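Local coordinates for protein malonyl CoA-ACP transacylase (PDB 3K89) that probably transfers the malonyl group from malonyl-CoA to holo-acyl carrier protein, the step that supplies malonyl-ACP for fatty acid synthesis, at residues Arg86-Ser94 and Pro226-Val234; Arg273-Ser284 and Ser293-Thr301. All blocks are in the same frame, centred on the assembly; numbering follows the deposited sequence.

Interaction 1: Arg86-Ser94 and Pro226-Val234; sequences RPALLAGHS and PQIPVVQNV
The strand that leads into the probable nucleophile elbow (GxSxG, from Gly92) of this acyl transferase is accompanied by Pro226-Val234, and Leu90, Gly92 and Ser94 bond to it directly. On its other side the strand pairs with strand 6-10 of the parallel sheet. The backbones are joined by a single bridge: Leu90 N donates to Pro229 O at 3.0 Å, and Leu90 O accepts from Val231 N at 2.9 Å. Proline suits position 229, where the carbonyl does the bonding, and its ring lies across Leu89, CB meeting Leu89 CD2 at 3.8 Å. Ile228 is wedged against the start of the strand. With CG1 close to the backbone N (chi1 -53°), CG2 is swung to the far side of it and reaches Leu90 CG at 3.7 Å, while the CG1 branch runs to CD1, which meets Arg86 NH1 and the Pro87 ring. A branched side chain therefore fills both directions at once. At the outer end a water accepts a weak bond from Arg86 NH2 and donates to Gln227 O. Further in, another water accepts from Gly92 N and lies within bonding distance of Val231 O, filling in where the two backbones no longer pair directly.

Ser94, predicted to be the nucleophile, hydrogen-bonds through OG to His203, the other predicted active-site residue. Its positive phi (61°) is consistent with the strained strand-to-helix turn of a nucleophile elbow. Asparagine suits position 233 because one amide offers both a donor and an acceptor to this turn. ND2 gives a hydrogen to Gly92 O at 2.9 Å, tilted 26° from the carbonyl plane, and Ser94 N approaches Asn233 OD1 in the carbonyl plane at 2.8 Å.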
ATOM      1  N   ARG A  86      11.769  -6.469  16.720  1.00 27.94           N
ATOM      2  CA  ARG A  86      11.304  -7.142  15.502  1.00 26.51           C
ATOM      3  C   ARG A  86       9.808  -7.444  15.548  1.00 23.91           C
ATOM      4  O   ARG A  86       9.331  -8.088  16.491  1.00 24.19           O
ATOM      5  CB  ARG A  86      12.082  -8.437  15.248  1.00 27.49           C
ATOM      6  CG  ARG A  86      13.033  -8.373  14.075  1.00 31.00           C
ATOM      7  CD  ARG A  86      13.978  -9.577  14.051  1.00 36.99           C
ATOM      8  NE  ARG A  86      13.285 -10.860  14.230  1.00 40.87           N
ATOM      9  CZ  ARG A  86      12.718 -11.566  13.250  1.00 42.50           C
ATOM     10  NH1 ARG A  86      12.739 -11.126  11.999  1.00 43.53           N
ATOM     11  NH2 ARG A  86      12.119 -12.720  13.523  1.00 43.72           N
ATOM     12  N   PRO A  87       9.054  -6.998  14.520  1.00 20.86           N
ATOM     13  CA  PRO A  87       7.632  -7.304  14.502  1.00 19.03           C
ATOM     14  C   PRO A  87       7.358  -8.796  14.278  1.00 17.62           C
ATOM     15  O   PRO A  87       8.162  -9.482  13.632  1.00 17.98           O
ATOM     16  CB  PRO A  87       7.098  -6.457  13.336  1.00 19.11           C
ATOM     17  CG  PRO A  87       8.274  -6.311  12.414  1.00 19.22           C
ATOM     18  CD  PRO A  87       9.484  -6.238  13.325  1.00 20.66           C
ATOM     19  N   ALA A  88       6.234  -9.276  14.809  1.00 16.32           N
ATOM     20  CA  ALA A  88       5.831 -10.661  14.660  1.00 15.96           C
ATOM     21  C   ALA A  88       5.046 -10.872  13.370  1.00 15.64           C
ATOM     22  O   ALA A  88       4.972 -12.001  12.864  1.00 16.13           O
ATOM     23  CB  ALA A  88       5.004 -11.109  15.848  1.00 16.26           C
ATOM     24  N   LEU A  89       4.450  -9.791  12.853  1.00 14.55           N
ATOM     25  CA  LEU A  89       3.674  -9.849  11.607  1.00 13.06           C
ATOM     26  C   LEU A  89       3.864  -8.568  10.804  1.00 12.37           C
ATOM     27  O   LEU A  89       4.155  -7.524  11.376  1.00 12.32           O
ATOM     28  CB  LEU A  89       2.195 -10.013  11.923  1.00 13.23           C
ATOM     29  CG  LEU A  89       1.735 -11.319  12.586  1.00 14.13           C
ATOM     30  CD1 LEU A  89       0.318 -11.194  13.118  1.00 15.11           C
ATOM     31  CD2 LEU A  89       1.854 -12.510  11.627  1.00 16.70           C
ATOM     32  N   LEU A  90       3.680  -8.677   9.487  1.00 11.53           N
ATOM     33  CA  LEU A  90       3.745  -7.541   8.555  1.00 11.27           C
ATOM     34  C   LEU A  90       2.477  -7.483   7.701  1.00 10.99           C
ATOM     35  O   LEU A  90       1.791  -8.491   7.506  1.00 11.81           O
ATOM     36  CB  LEU A  90       4.932  -7.701   7.603  1.00 10.44           C
ATOM     37  CG  LEU A  90       6.301  -8.025   8.199  1.00 10.08           C
ATOM     38  CD1 LEU A  90       7.298  -8.249   7.065  1.00 12.18           C
ATOM     39  CD2 LEU A  90       6.795  -6.898   9.081  1.00 11.01           C
ATOM     40  N   ALA A  91       2.173  -6.292   7.187  1.00 10.13           N
ATOM     41  CA  ALA A  91       1.159  -6.125   6.138  1.00  9.95           C
ATOM     42  C   ALA A  91       1.459  -4.815   5.408  1.00  9.52           C
ATOM     43  O   ALA A  91       2.250  -4.008   5.872  1.00  9.84           O
ATOM     44  CB  ALA A  91      -0.253  -6.109   6.722  1.00 10.77           C
ATOM     45  N   GLY A  92       0.837  -4.596   4.262  1.00  9.43           N
ATOM     46  CA  GLY A  92       1.012  -3.304   3.607  1.00  8.39           C
ATOM     47  C   GLY A  92      -0.126  -3.057   2.672  1.00  8.71           C
ATOM     48  O   GLY A  92      -0.791  -4.009   2.263  1.00  9.61           O
ATOM     49  N   HIS A  93      -0.339  -1.796   2.322  1.00  8.91           N
ATOM     50  CA  HIS A  93      -1.515  -1.425   1.571  1.00  9.15           C
ATOM     51  C   HIS A  93      -1.196  -1.380   0.089  1.00  9.47           C
ATOM     52  O   HIS A  93      -0.470  -0.496  -0.348  1.00  9.03           O
ATOM     53  CB  HIS A  93      -2.019  -0.067   2.069  1.00 10.63           C
ATOM     54  CG  HIS A  93      -3.412   0.252   1.627  1.00 10.79           C
ATOM     55  ND1 HIS A  93      -3.745   0.443   0.301  1.00 10.78           N
ATOM     56  CD2 HIS A  93      -4.554   0.411   2.334  1.00 12.44           C
ATOM     57  CE1 HIS A  93      -5.038   0.707   0.210  1.00 11.81           C
ATOM     58  NE2 HIS A  93      -5.558   0.683   1.431  1.00 12.23           N
ATOM     59  N   SER A  94      -1.712  -2.376  -0.644  1.00  8.48           N
ATOM     60  CA  SER A  94      -1.556  -2.495  -2.106  1.00  8.57           C
ATOM     61  C   SER A  94      -0.066  -2.617  -2.470  1.00  7.84           C
ATOM     62  O   SER A  94       0.523  -3.677  -2.291  1.00  7.78           O
ATOM     63  CB  SER A  94      -2.242  -1.320  -2.800  1.00  9.87           C
ATOM     64  OG  SER A  94      -2.262  -1.530  -4.211  1.00  9.75           O
ATOM     65  N   PRO A 226       9.342 -16.557   3.732  1.00 14.13           N
ATOM     66  CA  PRO A 226       9.309 -15.332   4.543  1.00 14.26           C
ATOM     67  C   PRO A 226       9.870 -15.553   5.947  1.00 14.08           C
ATOM     68  O   PRO A 226       9.583 -16.570   6.583  1.00 15.57           O
ATOM     69  CB  PRO A 226       7.817 -14.977   4.614  1.00 13.92           C
ATOM     70  CG  PRO A 226       7.102 -16.273   4.347  1.00 14.34           C
ATOM     71  CD  PRO A 226       7.992 -17.033   3.388  1.00 13.84           C
ATOM     72  N   GLN A 227      10.639 -14.576   6.412  1.00 13.66           N
ATOM     73  CA  GLN A 227      11.197 -14.585   7.769  1.00 14.37           C
ATOM     74  C   GLN A 227      10.207 -14.068   8.802  1.00 14.37           C
ATOM     75  O   GLN A 227      10.352 -14.336  10.016  1.00 14.47           O
ATOM     76  CB  GLN A 227      12.463 -13.750   7.790  1.00 15.11           C
ATOM     77  CG  GLN A 227      13.581 -14.380   6.972  1.00 17.08           C
ATOM     78  CD  GLN A 227      14.546 -13.351   6.406  1.00 23.77           C
ATOM     79  OE1 GLN A 227      14.587 -12.199   6.851  1.00 25.94           O
ATOM     80  NE2 GLN A 227      15.327 -13.763   5.406  1.00 25.84           N
ATOM     81  N   ILE A 228       9.208 -13.320   8.324  1.00 13.40           N
ATOM     82  CA  ILE A 228       8.114 -12.810   9.150  1.00 12.81           C
ATOM     83  C   ILE A 228       6.864 -12.943   8.289  1.00 13.02           C
ATOM     84  O   ILE A 228       6.922 -12.597   7.112  1.00 12.64           O
ATOM     85  CB  ILE A 228       8.302 -11.297   9.541  1.00 12.25           C
ATOM     86  CG1 ILE A 228       9.676 -11.049  10.185  1.00 14.48           C
ATOM     87  CG2 ILE A 228       7.180 -10.834  10.478  1.00 12.17           C
ATOM     88  CD1 ILE A 228      10.050  -9.560  10.374  1.00 14.44           C
ATOM     89  N   PRO A 229       5.753 -13.464   8.844  1.00 12.37           N
ATOM     90  CA  PRO A 229       4.586 -13.686   7.984  1.00 12.06           C
ATOM     91  C   PRO A 229       3.959 -12.367   7.540  1.00 11.53           C
ATOM     92  O   PRO A 229       3.939 -11.393   8.307  1.00 11.67           O
ATOM     93  CB  PRO A 229       3.612 -14.473   8.864  1.00 12.71           C
ATOM     94  CG  PRO A 229       4.471 -14.998  10.022  1.00 12.25           C
ATOM     95  CD  PRO A 229       5.524 -13.972  10.213  1.00 12.56           C
ATOM     96  N   VAL A 230       3.435 -12.386   6.323  1.00 11.16           N
ATOM     97  CA  VAL A 230       2.748 -11.230   5.733  1.00 10.45           C
ATOM     98  C   VAL A 230       1.248 -11.505   5.589  1.00 10.03           C
ATOM     99  O   VAL A 230       0.825 -12.435   4.875  1.00 10.12           O
ATOM    100  CB  VAL A 230       3.383 -10.854   4.373  1.00 10.12           C
ATOM    101  CG1 VAL A 230       2.681  -9.644   3.764  1.00 10.28           C
ATOM    102  CG2 VAL A 230       4.864 -10.564   4.545  1.00 10.49           C
ATOM    103  N   VAL A 231       0.453 -10.710   6.297  1.00  9.83           N
ATOM    104  CA  VAL A 231      -1.003 -10.747   6.140  1.00 10.17           C
ATOM    105  C   VAL A 231      -1.370 -10.003   4.847  1.00 10.27           C
ATOM    106  O   VAL A 231      -1.114  -8.801   4.744  1.00 11.30           O
ATOM    107  CB  VAL A 231      -1.696 -10.097   7.353  1.00 10.97           C
ATOM    108  CG1 VAL A 231      -3.203 -10.113   7.168  1.00 11.78           C
ATOM    109  CG2 VAL A 231      -1.293 -10.817   8.635  1.00 11.12           C
ATOM    110  N   GLN A 232      -1.940 -10.724   3.874  1.00  9.74           N
ATOM    111  CA  GLN A 232      -2.140 -10.194   2.512  1.00  9.66           C
ATOM    112  C   GLN A 232      -3.531  -9.593   2.322  1.00 10.15           C
ATOM    113  O   GLN A 232      -4.500 -10.003   2.959  1.00 10.14           O
ATOM    114  CB  GLN A 232      -1.812 -11.277   1.499  1.00  9.36           C
ATOM    115  CG  GLN A 232      -0.304 -11.538   1.462  1.00  9.29           C
ATOM    116  CD  GLN A 232       0.139 -12.416   0.312  1.00 11.41           C
ATOM    117  OE1 GLN A 232       0.323 -11.944  -0.835  1.00 13.94           O
ATOM    118  NE2 GLN A 232       0.370 -13.687   0.610  1.00  8.70           N
ATOM    119  N   ASN A 233      -3.609  -8.579   1.465  1.00  9.22           N
ATOM    120  CA  ASN A 233      -4.806  -7.750   1.296  1.00  9.22           C
ATOM    121  C   ASN A 233      -6.026  -8.457   0.735  1.00  9.66           C
ATOM    122  O   ASN A 233      -7.162  -8.042   1.004  1.00  9.63           O
ATOM    123  CB  ASN A 233      -4.537  -6.597   0.297  1.00  8.64           C
ATOM    124  CG  ASN A 233      -3.529  -5.520   0.798  1.00  8.47           C
ATOM    125  OD1 ASN A 233      -3.051  -4.736  -0.017  1.00  9.87           O
ATOM    126  ND2 ASN A 233      -3.262  -5.441   2.102  1.00  8.04           N
ATOM    127  N   VAL A 234      -5.820  -9.451  -0.129  1.00 10.28           N
ATOM    128  CA  VAL A 234      -6.968  -9.977  -0.877  1.00 11.00           C
ATOM    129  C   VAL A 234      -7.961 -10.644   0.087  1.00 11.13           C
ATOM    130  O   VAL A 234      -9.169 -10.582  -0.123  1.00 11.59           O
ATOM    131  CB  VAL A 234      -6.542 -10.921  -2.027  1.00 10.54           C
ATOM    132  CG1 VAL A 234      -5.876 -12.219  -1.507  1.00 11.54           C
ATOM    133  CG2 VAL A 234      -7.749 -11.254  -2.926  1.00 13.16           C
TER
HETATM  134  O   HOH W   1       9.252 -14.100  12.581  1.00 33.57           O
HETATM  135  O   HOH W   2      -0.326  -6.870   3.041  1.00 11.46           O

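Interaction 2: Arg273-Ser284 and Ser293-Thr301; sequences RIAECGPGKVLS and SLDARPLAT
Glu276, the last residue of strand 273-276, has its CB against Pro298 CA of the neighbouring strand, 3.9 Å away. From there CG stands anti to the backbone N (chi1 -177°) and the chain stays extended, carrying the carboxylate to the start of helix 282-290. OE1 takes two hydrogens, from Ser284 OG at 2.8 Å, on the anti side, and from Ser284 N, above the carboxylate plane. OE2 receives Leu283 N at 2.9 Å on its syn side, though 33° out of the carboxylate plane. Three bonds thus fix the carboxylate's rotation, and its negative charge probably interacts favourably with the helix N-terminus. Ser284 OG also lies 3.5 Å from Pro298 N.

Backbone bonds alternate between the strands: Asp295 O accepts from Ile274 N, Ile274 O from Arg297 N, Arg297 O from Glu276 N. Glu276 O then receives Leu299 N, and small Ala275 leaves room for Leu299 CD1, 3.7 Å from its CB. On that same face, where the two strands begin, a water links Arg273 NE to Asp295 OD2, which also bonds Trp312. Past the strands, a water lies 2.6 Å from both Gly278 O and Gly280 O. Gly280 has a positive phi, and at Gly278 a CB would press on the carbonyl of Cys277. Parallel strands with an intervening helix make this a beta-alpha-beta unit, at the edge of the domain's parallel sheet.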
ATOM      1  N   ARG A 273       0.583  -3.075  18.982  1.00 17.46           N
ATOM      2  CA  ARG A 273       1.433  -1.961  18.568  1.00 16.96           C
ATOM      3  C   ARG A 273       1.722  -2.104  17.086  1.00 15.85           C
ATOM      4  O   ARG A 273       2.111  -3.170  16.653  1.00 15.86           O
ATOM      5  CB  ARG A 273       2.766  -1.969  19.321  1.00 17.82           C
ATOM      6  CG  ARG A 273       2.675  -1.878  20.848  1.00 21.15           C
ATOM      7  CD  ARG A 273       4.021  -2.256  21.463  1.00 25.62           C
ATOM      8  NE  ARG A 273       4.160  -1.785  22.839  1.00 29.76           N
ATOM      9  CZ  ARG A 273       5.269  -1.910  23.571  1.00 32.19           C
ATOM     10  NH1 ARG A 273       6.350  -2.497  23.070  1.00 33.34           N
ATOM     11  NH2 ARG A 273       5.300  -1.440  24.813  1.00 33.26           N
ATOM     12  N   ILE A 274       1.529  -1.028  16.325  1.00 14.79           N
ATOM     13  CA  ILE A 274       1.782  -1.076  14.881  1.00 13.24           C
ATOM     14  C   ILE A 274       2.607   0.123  14.449  1.00 12.80           C
ATOM     15  O   ILE A 274       2.228   1.281  14.686  1.00 13.35           O
ATOM     16  CB  ILE A 274       0.467  -1.153  14.060  1.00 12.47           C
ATOM     17  CG1 ILE A 274      -0.388  -2.357  14.487  1.00 12.73           C
ATOM     18  CG2 ILE A 274       0.767  -1.231  12.550  1.00 14.22           C
ATOM     19  CD1 ILE A 274      -1.736  -2.472  13.796  1.00 14.13           C
ATOM     20  N   ALA A 275       3.738  -0.145  13.814  1.00 12.56           N
ATOM     21  CA  ALA A 275       4.538   0.938  13.233  1.00 12.34           C
ATOM     22  C   ALA A 275       4.193   1.094  11.769  1.00 12.56           C
ATOM     23  O   ALA A 275       4.128   0.102  11.045  1.00 12.67           O
ATOM     24  CB  ALA A 275       6.007   0.651  13.380  1.00 13.34           C
ATOM     25  N   GLU A 276       4.013   2.340  11.330  1.00 11.49           N
ATOM     26  CA  GLU A 276       3.878   2.623   9.905  1.00 11.00           C
ATOM     27  C   GLU A 276       5.279   2.889   9.359  1.00 11.70           C
ATOM     28  O   GLU A 276       5.889   3.943   9.627  1.00 12.01           O
ATOM     29  CB  GLU A 276       2.919   3.800   9.669  1.00 11.45           C
ATOM     30  CG  GLU A 276       2.682   4.079   8.172  1.00 10.85           C
ATOM     31  CD  GLU A 276       1.476   4.964   7.894  1.00 12.50           C
ATOM     32  OE1 GLU A 276       0.941   5.562   8.850  1.00 13.31           O
ATOM     33  OE2 GLU A 276       1.037   5.021   6.731  1.00 11.30           O
ATOM     34  N   CYS A 277       5.787   1.930   8.588  1.00 10.86           N
ATOM     35  CA  CYS A 277       7.190   1.929   8.203  1.00 11.71           C
ATOM     36  C   CYS A 277       7.359   2.484   6.794  1.00 11.79           C
ATOM     37  O   CYS A 277       7.440   1.741   5.819  1.00 11.95           O
ATOM     38  CB  CYS A 277       7.739   0.504   8.298  1.00 11.77           C
ATOM     39  SG  CYS A 277       9.516   0.400   8.121  1.00 12.60           S
ATOM     40  N   GLY A 278       7.416   3.806   6.691  1.00 11.30           N
ATOM     41  CA  GLY A 278       7.501   4.472   5.394  1.00 11.72           C
ATOM     42  C   GLY A 278       6.918   5.869   5.535  1.00 12.78           C
ATOM     43  O   GLY A 278       6.588   6.289   6.637  1.00 13.17           O
ATOM     44  N   PRO A 279       6.783   6.597   4.421  1.00 12.44           N
ATOM     45  CA  PRO A 279       6.346   7.994   4.481  1.00 12.79           C
ATOM     46  C   PRO A 279       4.876   8.178   4.841  1.00 12.86           C
ATOM     47  O   PRO A 279       4.055   7.291   4.603  1.00 12.07           O
ATOM     48  CB  PRO A 279       6.625   8.510   3.061  1.00 13.23           C
ATOM     49  CG  PRO A 279       6.524   7.330   2.227  1.00 14.95           C
ATOM     50  CD  PRO A 279       7.059   6.163   3.041  1.00 13.51           C
ATOM     51  N   GLY A 280       4.562   9.349   5.381  1.00 13.57           N
ATOM     52  CA  GLY A 280       3.181   9.724   5.694  1.00 14.11           C
ATOM     53  C   GLY A 280       2.667   9.098   6.980  1.00 14.75           C
ATOM     54  O   GLY A 280       3.387   8.416   7.718  1.00 16.53           O
ATOM     55  N   LYS A 281       1.396   9.351   7.249  1.00 13.72           N
ATOM     56  CA  LYS A 281       0.726   8.808   8.407  1.00 13.35           C
ATOM     57  C   LYS A 281      -0.658   8.271   8.041  1.00 12.87           C
ATOM     58  O   LYS A 281      -1.545   8.138   8.893  1.00 12.90           O
ATOM     59  CB  LYS A 281       0.628   9.883   9.509  1.00 14.26           C
ATOM     60  CG  LYS A 281      -0.126  11.151   9.068  1.00 16.68           C
ATOM     61  CD  LYS A 281      -0.094  12.254  10.127  1.00 22.00           C
ATOM     62  CE  LYS A 281      -0.990  13.412   9.680  1.00 25.28           C
ATOM     63  NZ  LYS A 281      -1.006  14.555  10.638  1.00 27.96           N
ATOM     64  N   VAL A 282      -0.849   7.929   6.771  1.00 11.92           N
ATOM     65  CA  VAL A 282      -2.153   7.503   6.304  1.00 12.20           C
ATOM     66  C   VAL A 282      -2.649   6.204   6.946  1.00 11.87           C
ATOM     67  O   VAL A 282      -3.784   6.132   7.420  1.00 12.05           O
ATOM     68  CB  VAL A 282      -2.182   7.381   4.754  1.00 12.16           C
ATOM     69  CG1 VAL A 282      -3.587   6.995   4.273  1.00 13.88           C
ATOM     70  CG2 VAL A 282      -1.715   8.701   4.117  1.00 13.10           C
ATOM     71  N   LEU A 283      -1.806   5.173   6.959  1.00 10.47           N
ATOM     72  CA  LEU A 283      -2.248   3.913   7.544  1.00 11.09           C
ATOM     73  C   LEU A 283      -2.485   4.056   9.037  1.00 11.95           C
ATOM     74  O   LEU A 283      -3.419   3.445   9.560  1.00 12.11           O
ATOM     75  CB  LEU A 283      -1.269   2.776   7.270  1.00 10.68           C
ATOM     76  CG  LEU A 283      -1.056   2.519   5.770  1.00 10.56           C
ATOM     77  CD1 LEU A 283      -0.186   1.262   5.649  1.00  8.90           C
ATOM     78  CD2 LEU A 283      -2.364   2.331   4.999  1.00 10.78           C
ATOM     79  N   SER A 284      -1.646   4.847   9.703  1.00 12.66           N
ATOM     80  CA  SER A 284      -1.825   5.081  11.139  1.00 13.81           C
ATOM     81  C   SER A 284      -3.208   5.673  11.404  1.00 14.51           C
ATOM     82  O   SER A 284      -3.882   5.269  12.352  1.00 14.43           O
ATOM     83  CB  SER A 284      -0.721   5.988  11.699  1.00 14.35           C
ATOM     84  OG  SER A 284       0.561   5.374  11.612  1.00 14.49           O
ATOM     85  N   SER A 293      -7.971   0.812  20.264  1.00 24.32           N
ATOM     86  CA  SER A 293      -7.052   0.353  21.302  1.00 24.33           C
ATOM     87  C   SER A 293      -5.617   0.160  20.813  1.00 23.67           C
ATOM     88  O   SER A 293      -4.691   0.124  21.613  1.00 23.47           O
ATOM     89  CB  SER A 293      -7.563  -0.936  21.942  1.00 23.85           C
ATOM     90  OG  SER A 293      -7.506  -2.034  21.046  1.00 26.20           O
ATOM     91  N   LEU A 294      -5.424   0.025  19.505  1.00 22.61           N
ATOM     92  CA  LEU A 294      -4.072  -0.200  18.979  1.00 22.09           C
ATOM     93  C   LEU A 294      -3.189   1.038  19.079  1.00 21.68           C
ATOM     94  O   LEU A 294      -3.656   2.161  18.875  1.00 22.50           O
ATOM     95  CB  LEU A 294      -4.130  -0.706  17.531  1.00 21.49           C
ATOM     96  CG  LEU A 294      -4.953  -1.975  17.295  1.00 22.20           C
ATOM     97  CD1 LEU A 294      -5.035  -2.317  15.809  1.00 22.06           C
ATOM     98  CD2 LEU A 294      -4.415  -3.157  18.108  1.00 21.81           C
ATOM     99  N   ASP A 295      -1.915   0.819  19.410  1.00 20.68           N
ATOM    100  CA  ASP A 295      -0.919   1.874  19.503  1.00 20.10           C
ATOM    101  C   ASP A 295      -0.244   1.986  18.139  1.00 19.19           C
ATOM    102  O   ASP A 295       0.712   1.261  17.851  1.00 18.71           O
ATOM    103  CB  ASP A 295       0.088   1.524  20.606  1.00 20.83           C
ATOM    104  CG  ASP A 295       1.192   2.570  20.794  1.00 22.39           C
ATOM    105  OD1 ASP A 295       1.237   3.605  20.099  1.00 23.49           O
ATOM    106  OD2 ASP A 295       2.049   2.341  21.676  1.00 26.35           O
ATOM    107  N   ALA A 296      -0.774   2.879  17.305  1.00 18.40           N
ATOM    108  CA  ALA A 296      -0.295   3.045  15.936  1.00 17.09           C
ATOM    109  C   ALA A 296       0.605   4.270  15.794  1.00 16.77           C
ATOM    110  O   ALA A 296       0.187   5.398  16.081  1.00 17.19           O
ATOM    111  CB  ALA A 296      -1.486   3.138  14.970  1.00 17.75           C
ATOM    112  N   ARG A 297       1.837   4.059  15.343  1.00 15.66           N
ATOM    113  CA  ARG A 297       2.820   5.144  15.261  1.00 15.49           C
ATOM    114  C   ARG A 297       3.523   5.225  13.908  1.00 15.10           C
ATOM    115  O   ARG A 297       4.096   4.229  13.470  1.00 15.16           O
ATOM    116  CB  ARG A 297       3.895   4.961  16.336  1.00 15.79           C
ATOM    117  CG  ARG A 297       3.415   5.121  17.752  1.00 18.58           C
ATOM    118  CD  ARG A 297       4.602   4.995  18.675  1.00 20.67           C
ATOM    119  NE  ARG A 297       4.234   5.262  20.062  1.00 24.79           N
ATOM    120  CZ  ARG A 297       4.601   6.346  20.750  1.00 26.24           C
ATOM    121  NH1 ARG A 297       5.340   7.319  20.189  1.00 25.19           N
ATOM    122  NH2 ARG A 297       4.202   6.469  22.007  1.00 29.10           N
ATOM    123  N   PRO A 298       3.520   6.404  13.272  1.00 14.21           N
ATOM    124  CA  PRO A 298       4.340   6.593  12.058  1.00 14.12           C
ATOM    125  C   PRO A 298       5.837   6.643  12.372  1.00 14.08           C
ATOM    126  O   PRO A 298       6.227   7.044  13.477  1.00 14.41           O
ATOM    127  CB  PRO A 298       3.908   7.977  11.562  1.00 15.27           C
ATOM    128  CG  PRO A 298       3.460   8.675  12.795  1.00 16.06           C
ATOM    129  CD  PRO A 298       2.769   7.630  13.603  1.00 14.22           C
ATOM    130  N   LEU A 299       6.662   6.261  11.397  1.00 13.63           N
ATOM    131  CA  LEU A 299       8.113   6.327  11.518  1.00 14.07           C
ATOM    132  C   LEU A 299       8.757   7.259  10.477  1.00 15.02           C
ATOM    133  O   LEU A 299       9.984   7.295  10.354  1.00 17.12           O
ATOM    134  CB  LEU A 299       8.713   4.910  11.385  1.00 14.11           C
ATOM    135  CG  LEU A 299       8.206   3.771  12.267  1.00 14.10           C
ATOM    136  CD1 LEU A 299       8.905   2.452  11.895  1.00 15.16           C
ATOM    137  CD2 LEU A 299       8.422   4.104  13.743  1.00 16.02           C
ATOM    138  N   ALA A 300       7.937   8.033   9.773  1.00 14.91           N
ATOM    139  CA  ALA A 300       8.381   8.807   8.595  1.00 16.07           C
ATOM    140  C   ALA A 300       9.365   9.953   8.848  1.00 16.07           C
ATOM    141  O   ALA A 300       9.987  10.435   7.911  1.00 15.86           O
ATOM    142  CB  ALA A 300       7.150   9.345   7.826  1.00 16.97           C
ATOM    143  N   THR A 301       9.491  10.394  10.097  1.00 15.65           N
ATOM    144  CA  THR A 301      10.211  11.634  10.417  1.00 15.54           C
ATOM    145  C   THR A 301      11.089  11.405  11.640  1.00 15.12           C
ATOM    146  O   THR A 301      10.795  10.513  12.443  1.00 15.61           O
ATOM    147  CB  THR A 301       9.227  12.759  10.779  1.00 15.89           C
ATOM    148  OG1 THR A 301       8.537  12.387  11.972  1.00 16.74           O
ATOM    149  CG2 THR A 301       8.207  13.017   9.675  1.00 17.17           C
TER
HETATM  150  O   HOH W   3       2.248   0.387  23.545  1.00 37.65           O
HETATM  151  O   HOH W   4       5.166   6.841   8.794  1.00 18.38           O

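Overall arrangement
Both interactions build on the same parallel sheet, in which strand 6-10 lies between strand 86-92 and strand 273-276. Interaction 1 is the more buried and brings together segments far apart in sequence; one backbone bridge, apolar side chains and an asparagine amide join them beside the predicted nucleophile. Interaction 2, partly buried, joins near neighbours in the chain by a regular parallel ladder reaching the sheet's edge strand, with charged and water-linked side chains where the two strands begin and a carboxylate at a helix start. The two meet where His93 CB packs on Leu283 CD2 at 3.8 Å, so the turn before Ser94 touches the helix whose start Glu276 holds.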